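Side-chain contacts in Abbfa_003403 (Acinetobacter baumannii, PDB 4ZXH), which is a four-domain nonribosomal peptide synthetase whose condensation, adenylation, carrier and thioesterase domains probably extend a peptide intermediate and release the product: residues Ala1180-Leu1183 and Ser1184-Ala1187; Arg1206-Ser1209 and Pro1210-Phe1214; Phe1240-Tyr1243 and Leu1244-Ile1248. All blocks are in the same frame, centred on the assembly; numbering follows the deposited sequence.

In the fold
All three interactions are local, joining side chains three to five residues apart, and they follow one another along the thioesterase domain without nesting or crossing. Interaction 1 lies on helix 1179-1191. Interaction 2 closes the loop between helices 1202-1206 and 1210-1223 by capping the second of them, and interaction 3 sits in the middle of helix 1233-1251. All these helices fall between strands 1157-1163 and 1262-1267 of the central sheet, where related thioesterases carry their lid insertion. They meet through side chains: Leu1183 packs on Met1213 and Phe1214 of interaction 2, Phe1186 on Phe1240 and Tyr1243 of interaction 3, and Phe1214 reaches Phe1240.

Interaction 1. Residues Ala1180-Leu1183 and Ser1184-Ala1187; sequences AMLL and SWFA
Met1181 folds its side chain over the indole of Trp1185, one helical turn further on. CG leaves anti to the backbone N (chi1 -168°); the bend at chi2 brings the sulfur to the indole, and the bend at chi3 turns the terminal methyl away from it. CG lies over one face, 4.0 Å from the centroid of the Trp1185 five-membered ring, as a CH-pi contact. The sulfur comes in obliquely instead: Met1181 SD is 3.5 Å from Trp1185 NE1, a Met-aromatic contact made near the pyrrole nitrogen. Leu1182 CD2 meets the benzo ring, 3.9 Å from Trp1185 CE3 and oblique to it. Met1181 O also lies over a face of the indole, while accepting a nearly straight bond from Trp1185 N at 2.9 Å.

Phe1186 turns to a different side of the helix, where Leu1183 CD2 approaches its CD2 at 4.2 Å. Its ring also meets those of Phe1236, Phe1240 and Tyr1243, while Ser1184 OG is hydrogen-bonded to Ile1200 O. The arrangement is an i to i+4 Met-aromatic pair on a helix of what is probably the lid insertion of an alpha/beta-hydrolase thioesterase, packed against helices 1210-1223 and 1233-1251.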
# COMPACT_ATOMS: atom_id res chain seq x y z
N ALA A 1180 -14.31 34.78 -33.80
CA ALA A 1180 -13.64 35.14 -32.55
C ALA A 1180 -14.64 35.50 -31.46
O ALA A 1180 -14.55 35.02 -30.33
CB ALA A 1180 -12.67 36.28 -32.76
N MET A 1181 -15.59 36.36 -31.80
CA MET A 1181 -16.63 36.72 -30.84
C MET A 1181 -17.40 35.49 -30.36
O MET A 1181 -17.81 35.42 -29.20
CB MET A 1181 -17.61 37.74 -31.43
CG MET A 1181 -18.53 38.39 -30.41
SD MET A 1181 -17.72 39.08 -28.93
CE MET A 1181 -17.33 40.72 -29.57
N LEU A 1182 -17.59 34.50 -31.24
CA LEU A 1182 -18.40 33.34 -30.87
C LEU A 1182 -17.63 32.54 -29.83
O LEU A 1182 -18.20 32.08 -28.84
CB LEU A 1182 -18.75 32.50 -32.10
CG LEU A 1182 -19.89 33.09 -32.95
CD1 LEU A 1182 -20.20 32.28 -34.22
CD2 LEU A 1182 -21.14 33.22 -32.10
N LEU A 1183 -16.32 32.42 -30.04
CA LEU A 1183 -15.44 31.80 -29.05
C LEU A 1183 -15.41 32.58 -27.76
O LEU A 1183 -15.42 31.99 -26.67
CB LEU A 1183 -14.02 31.68 -29.59
CG LEU A 1183 -13.62 30.31 -30.11
CD1 LEU A 1183 -12.13 30.34 -30.38
CD2 LEU A 1183 -13.98 29.25 -29.07
N SER A 1184 -15.37 33.90 -27.85
CA SER A 1184 -15.36 34.68 -26.62
C SER A 1184 -16.65 34.43 -25.82
O SER A 1184 -16.61 34.18 -24.61
CB SER A 1184 -15.19 36.15 -26.91
OG SER A 1184 -15.36 36.86 -25.70
N TRP A 1185 -17.79 34.47 -26.51
CA TRP A 1185 -19.06 34.11 -25.88
C TRP A 1185 -19.00 32.71 -25.29
O TRP A 1185 -19.37 32.50 -24.14
CB TRP A 1185 -20.21 34.19 -26.87
CG TRP A 1185 -20.54 35.58 -27.26
CD1 TRP A 1185 -19.98 36.73 -26.75
CD2 TRP A 1185 -21.49 36.00 -28.22
NE1 TRP A 1185 -20.53 37.83 -27.36
CE2 TRP A 1185 -21.46 37.40 -28.27
CE3 TRP A 1185 -22.37 35.31 -29.07
CZ2 TRP A 1185 -22.27 38.14 -29.11
CZ3 TRP A 1185 -23.17 36.05 -29.91
CH2 TRP A 1185 -23.12 37.45 -29.92
N PHE A 1186 -18.52 31.76 -26.08
CA PHE A 1186 -18.48 30.38 -25.63
C PHE A 1186 -17.64 30.21 -24.37
O PHE A 1186 -18.03 29.48 -23.45
CB PHE A 1186 -17.94 29.48 -26.73
CG PHE A 1186 -17.84 28.05 -26.32
CD1 PHE A 1186 -18.98 27.37 -25.90
CD2 PHE A 1186 -16.63 27.39 -26.36
CE1 PHE A 1186 -18.90 26.05 -25.51
CE2 PHE A 1186 -16.55 26.06 -25.97
CZ PHE A 1186 -17.69 25.39 -25.54
N ALA A 1187 -16.50 30.90 -24.33
CA ALA A 1187 -15.64 30.86 -23.15
C ALA A 1187 -16.40 31.36 -21.91
O ALA A 1187 -16.40 30.71 -20.87
CB ALA A 1187 -14.40 31.68 -23.38

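Interaction 2. Residues Arg1206-Ser1209 and Pro1210-Phe1214; sequences RELS and PDQMF
Ser1209 and Gln1212 form a capping box at the start of helix 1210-1223, with Ser1209 as the N-cap. Two reciprocal hydrogen bonds define it. Gln1212 N donates to Ser1209 OG at 3.1 Å, and in return Ser1209 N donates to Gln1212 OE1 at 2.8 Å. Both are close to straight. The amide oxygen can reach back because Gln1212 CG stands beside its own backbone N (chi1 -70°) and the chain runs on extended, which carries the amide past the serine hydroxyl to the preceding backbone. The donor lies a little out of the amide plane, tilted from it by 16°. Gln1212 CG also packs 3.5 Å from Ser1209 OG, so the aliphatic part of the glutamine lines the box.

The first turn is completed by Met1213 N, which donates to Ser1209 O at 3.0 Å. Ser1209 is therefore held at its amide, its hydroxyl and its carbonyl. Pro1210 opens the helix in its first turn, where its lack of an N-H costs no helical hydrogen bond.

Leu1208 crosses the Gln1212 side chain at about a right angle, its CB 3.5 Å from Gln1212 OE1. The same Leu1208 CB makes a loose apolar contact with Met1213 CG at 4.4 Å, joining the residue before the cap to the fourth residue of the helix. Met1213 carries on inward to Ala1180 and Leu1183 of helix 1179-1191, and Arg1206 is tied to the loop before that helix by a salt bridge to Asp1178. A capping box flanked by an apolar pair in these positions is typical of a helix N terminus with a hydrophobic staple, here a loose one.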
# COMPACT_ATOMS: atom_id res chain seq x y z
N ARG A 1206 -8.63 37.43 -32.17
CA ARG A 1206 -8.44 37.80 -33.58
C ARG A 1206 -6.97 37.88 -33.99
O ARG A 1206 -6.66 37.77 -35.18
CB ARG A 1206 -9.12 39.14 -33.87
CG ARG A 1206 -10.63 39.07 -33.80
CD ARG A 1206 -11.32 40.34 -34.26
NE ARG A 1206 -12.77 40.19 -34.12
CZ ARG A 1206 -13.50 40.80 -33.18
NH1 ARG A 1206 -12.91 41.62 -32.32
NH2 ARG A 1206 -14.81 40.59 -33.11
N GLU A 1207 -6.08 38.05 -33.02
CA GLU A 1207 -4.64 38.12 -33.28
C GLU A 1207 -4.05 36.73 -33.55
O GLU A 1207 -2.91 36.62 -33.98
CB GLU A 1207 -3.89 38.77 -32.10
CG GLU A 1207 -4.46 40.08 -31.56
CD GLU A 1207 -4.52 41.20 -32.59
OE1 GLU A 1207 -3.61 41.30 -33.45
OE2 GLU A 1207 -5.49 42.00 -32.52
N LEU A 1208 -4.82 35.68 -33.28
CA LEU A 1208 -4.35 34.31 -33.43
C LEU A 1208 -4.95 33.61 -34.66
O LEU A 1208 -5.94 34.07 -35.24
CB LEU A 1208 -4.68 33.49 -32.18
CG LEU A 1208 -4.17 34.03 -30.83
CD1 LEU A 1208 -4.70 33.20 -29.64
CD2 LEU A 1208 -2.66 34.07 -30.84
N SER A 1209 -4.33 32.49 -35.05
CA SER A 1209 -4.91 31.59 -36.04
C SER A 1209 -6.15 30.90 -35.45
O SER A 1209 -6.34 30.88 -34.24
CB SER A 1209 -3.90 30.54 -36.48
OG SER A 1209 -3.99 29.40 -35.65
N PRO A 1210 -7.00 30.31 -36.31
CA PRO A 1210 -8.16 29.61 -35.73
C PRO A 1210 -7.75 28.47 -34.79
O PRO A 1210 -8.38 28.29 -33.75
CB PRO A 1210 -8.90 29.07 -36.97
CG PRO A 1210 -8.52 30.01 -38.06
CD PRO A 1210 -7.10 30.42 -37.78
N ASP A 1211 -6.72 27.71 -35.13
CA ASP A 1211 -6.31 26.61 -34.27
C ASP A 1211 -5.79 27.13 -32.92
O ASP A 1211 -6.20 26.64 -31.87
CB ASP A 1211 -5.26 25.73 -34.97
CG ASP A 1211 -5.88 24.83 -36.05
OD1 ASP A 1211 -7.08 24.49 -35.95
OD2 ASP A 1211 -5.15 24.45 -36.99
N GLN A 1212 -4.92 28.13 -32.95
CA GLN A 1212 -4.46 28.79 -31.73
C GLN A 1212 -5.60 29.26 -30.82
O GLN A 1212 -5.54 29.11 -29.59
CB GLN A 1212 -3.58 29.97 -32.08
CG GLN A 1212 -2.24 29.56 -32.66
CD GLN A 1212 -1.46 30.74 -33.20
OE1 GLN A 1212 -2.05 31.71 -33.70
NE2 GLN A 1212 -0.14 30.67 -33.10
N MET A 1213 -6.63 29.87 -31.43
CA MET A 1213 -7.85 30.25 -30.74
C MET A 1213 -8.43 29.08 -29.90
O MET A 1213 -8.69 29.23 -28.71
CB MET A 1213 -8.91 30.75 -31.75
CG MET A 1213 -8.90 32.28 -32.06
SD MET A 1213 -9.75 32.86 -33.58
CE MET A 1213 -11.45 32.42 -33.31
N PHE A 1214 -8.62 27.91 -30.51
CA PHE A 1214 -9.26 26.80 -29.80
C PHE A 1214 -8.35 26.25 -28.73
O PHE A 1214 -8.81 25.78 -27.69
CB PHE A 1214 -9.64 25.67 -30.75
CG PHE A 1214 -10.70 26.03 -31.73
CD1 PHE A 1214 -11.36 27.23 -31.65
CD2 PHE A 1214 -11.05 25.15 -32.72
CE1 PHE A 1214 -12.33 27.57 -32.57
CE2 PHE A 1214 -12.04 25.48 -33.63
CZ PHE A 1214 -12.68 26.69 -33.55

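Interaction 3. Residues Phe1240-Tyr1243 and Leu1244-Ile1248; sequences FDTY and LANGI
Leu1244 covers one face of the Phe1240 ring from one helical turn ahead. Its CD1 sits 4.1 Å from the centroid of the Phe1240 ring and 20° off the ring normal, a CH-pi contact displaced toward the rim, where Leu1244 CD1 comes within 3.8 Å of Phe1240 CE2. The second methyl joins in further round the ring, with Leu1244 CD2 4.0 Å from Phe1240 CZ, so the isopropyl fork spans the phenyl group. Different first torsions bring the two together: Phe1240 CG is anti to its backbone N (chi1 -171°), whereas Leu1244 CG lies beside its own (chi1 -68°). The backbones of the pair are joined as well, Leu1244 N donating to Phe1240 O at 2.8 Å.

On another side of the helix Thr1242 and Asn1246 lie alongside each other and point the same way, their side chains just touching where Thr1242 CG2 is 4.1 Å from Asn1246 ND2. Their backbones are joined by the bond from Asn1246 N to Thr1242 O at 3.0 Å.

The next shell sets these groups in place. Thr1242 OG1 turns back to Leu1238 O within the helix. Asn1246 ND2 bonds to Ile1073 O in the loop following strand 1067-1070, fastening the helix to the sheet region of the domain. Tyr1243 OH reaches Asp1189 of helix 1179-1191, whose Leu1182 packs on Leu1244.

Chemically, the Phe1240-Leu1244 pair is held by dispersion and weak CH-pi attraction, with little directional demand. The more directional hydrogen bonds of Tyr1243 OH to Asp1189 and of Asn1246 ND2 to Ile1073 O probably help to fix how helix 1233-1251 is rotated between the neighbouring helix and the core.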
# COMPACT_ATOMS: atom_id res chain seq x y z
N PHE A 1240 -17.98 22.99 -28.56
CA PHE A 1240 -18.13 24.26 -29.26
C PHE A 1240 -19.15 24.09 -30.39
O PHE A 1240 -20.05 24.90 -30.52
CB PHE A 1240 -16.78 24.75 -29.80
CG PHE A 1240 -16.82 26.15 -30.34
CD1 PHE A 1240 -17.54 27.13 -29.67
CD2 PHE A 1240 -16.15 26.49 -31.49
CE1 PHE A 1240 -17.59 28.42 -30.15
CE2 PHE A 1240 -16.19 27.77 -31.98
CZ PHE A 1240 -16.91 28.75 -31.31
N ASP A 1241 -19.02 23.01 -31.17
CA ASP A 1241 -19.96 22.73 -32.27
C ASP A 1241 -21.40 22.61 -31.79
O ASP A 1241 -22.32 23.13 -32.43
CB ASP A 1241 -19.55 21.47 -33.02
CG ASP A 1241 -18.38 21.69 -33.97
OD1 ASP A 1241 -17.96 22.86 -34.20
OD2 ASP A 1241 -17.89 20.66 -34.49
N THR A 1242 -21.61 21.91 -30.68
CA THR A 1242 -22.93 21.85 -30.05
C THR A 1242 -23.46 23.25 -29.72
O THR A 1242 -24.59 23.60 -30.06
CB THR A 1242 -22.90 20.99 -28.77
OG1 THR A 1242 -22.70 19.63 -29.15
CG2 THR A 1242 -24.21 21.09 -28.02
N TYR A 1243 -22.61 24.04 -29.07
CA TYR A 1243 -22.90 25.44 -28.77
C TYR A 1243 -23.31 26.21 -30.04
O TYR A 1243 -24.34 26.90 -30.05
CB TYR A 1243 -21.68 26.08 -28.09
CG TYR A 1243 -21.82 27.55 -27.73
CD1 TYR A 1243 -22.51 27.94 -26.59
CD2 TYR A 1243 -21.24 28.55 -28.53
CE1 TYR A 1243 -22.65 29.27 -26.26
CE2 TYR A 1243 -21.36 29.89 -28.21
CZ TYR A 1243 -22.07 30.24 -27.06
OH TYR A 1243 -22.21 31.55 -26.70
N LEU A 1244 -22.53 26.07 -31.11
CA LEU A 1244 -22.83 26.78 -32.36
C LEU A 1244 -24.15 26.31 -32.94
O LEU A 1244 -24.91 27.11 -33.48
CB LEU A 1244 -21.70 26.60 -33.40
CG LEU A 1244 -20.37 27.28 -33.06
CD1 LEU A 1244 -19.31 26.89 -34.04
CD2 LEU A 1244 -20.50 28.78 -32.99
N ALA A 1245 -24.43 25.01 -32.82
CA ALA A 1245 -25.61 24.40 -33.42
C ALA A 1245 -26.87 24.92 -32.77
O ALA A 1245 -27.86 25.26 -33.44
CB ALA A 1245 -25.54 22.90 -33.30
N ASN A 1246 -26.84 25.00 -31.45
CA ASN A 1246 -27.97 25.54 -30.72
C ASN A 1246 -28.14 27.02 -31.03
O ASN A 1246 -29.27 27.52 -31.08
CB ASN A 1246 -27.80 25.31 -29.22
CG ASN A 1246 -28.08 23.87 -28.83
OD1 ASN A 1246 -28.82 23.15 -29.52
ND2 ASN A 1246 -27.50 23.44 -27.70
N GLY A 1247 -27.03 27.72 -31.28
CA GLY A 1247 -27.10 29.12 -31.66
C GLY A 1247 -27.89 29.32 -32.95
O GLY A 1247 -28.83 30.11 -33.00
N ILE A 1248 -27.48 28.61 -33.99
CA ILE A 1248 -28.16 28.61 -35.27
C ILE A 1248 -29.63 28.18 -35.12
O ILE A 1248 -30.51 28.68 -35.82
CB ILE A 1248 -27.45 27.67 -36.26
CG1 ILE A 1248 -26.01 28.13 -36.46
CG2 ILE A 1248 -28.13 27.65 -37.56
CD1 ILE A 1248 -25.16 27.14 -37.27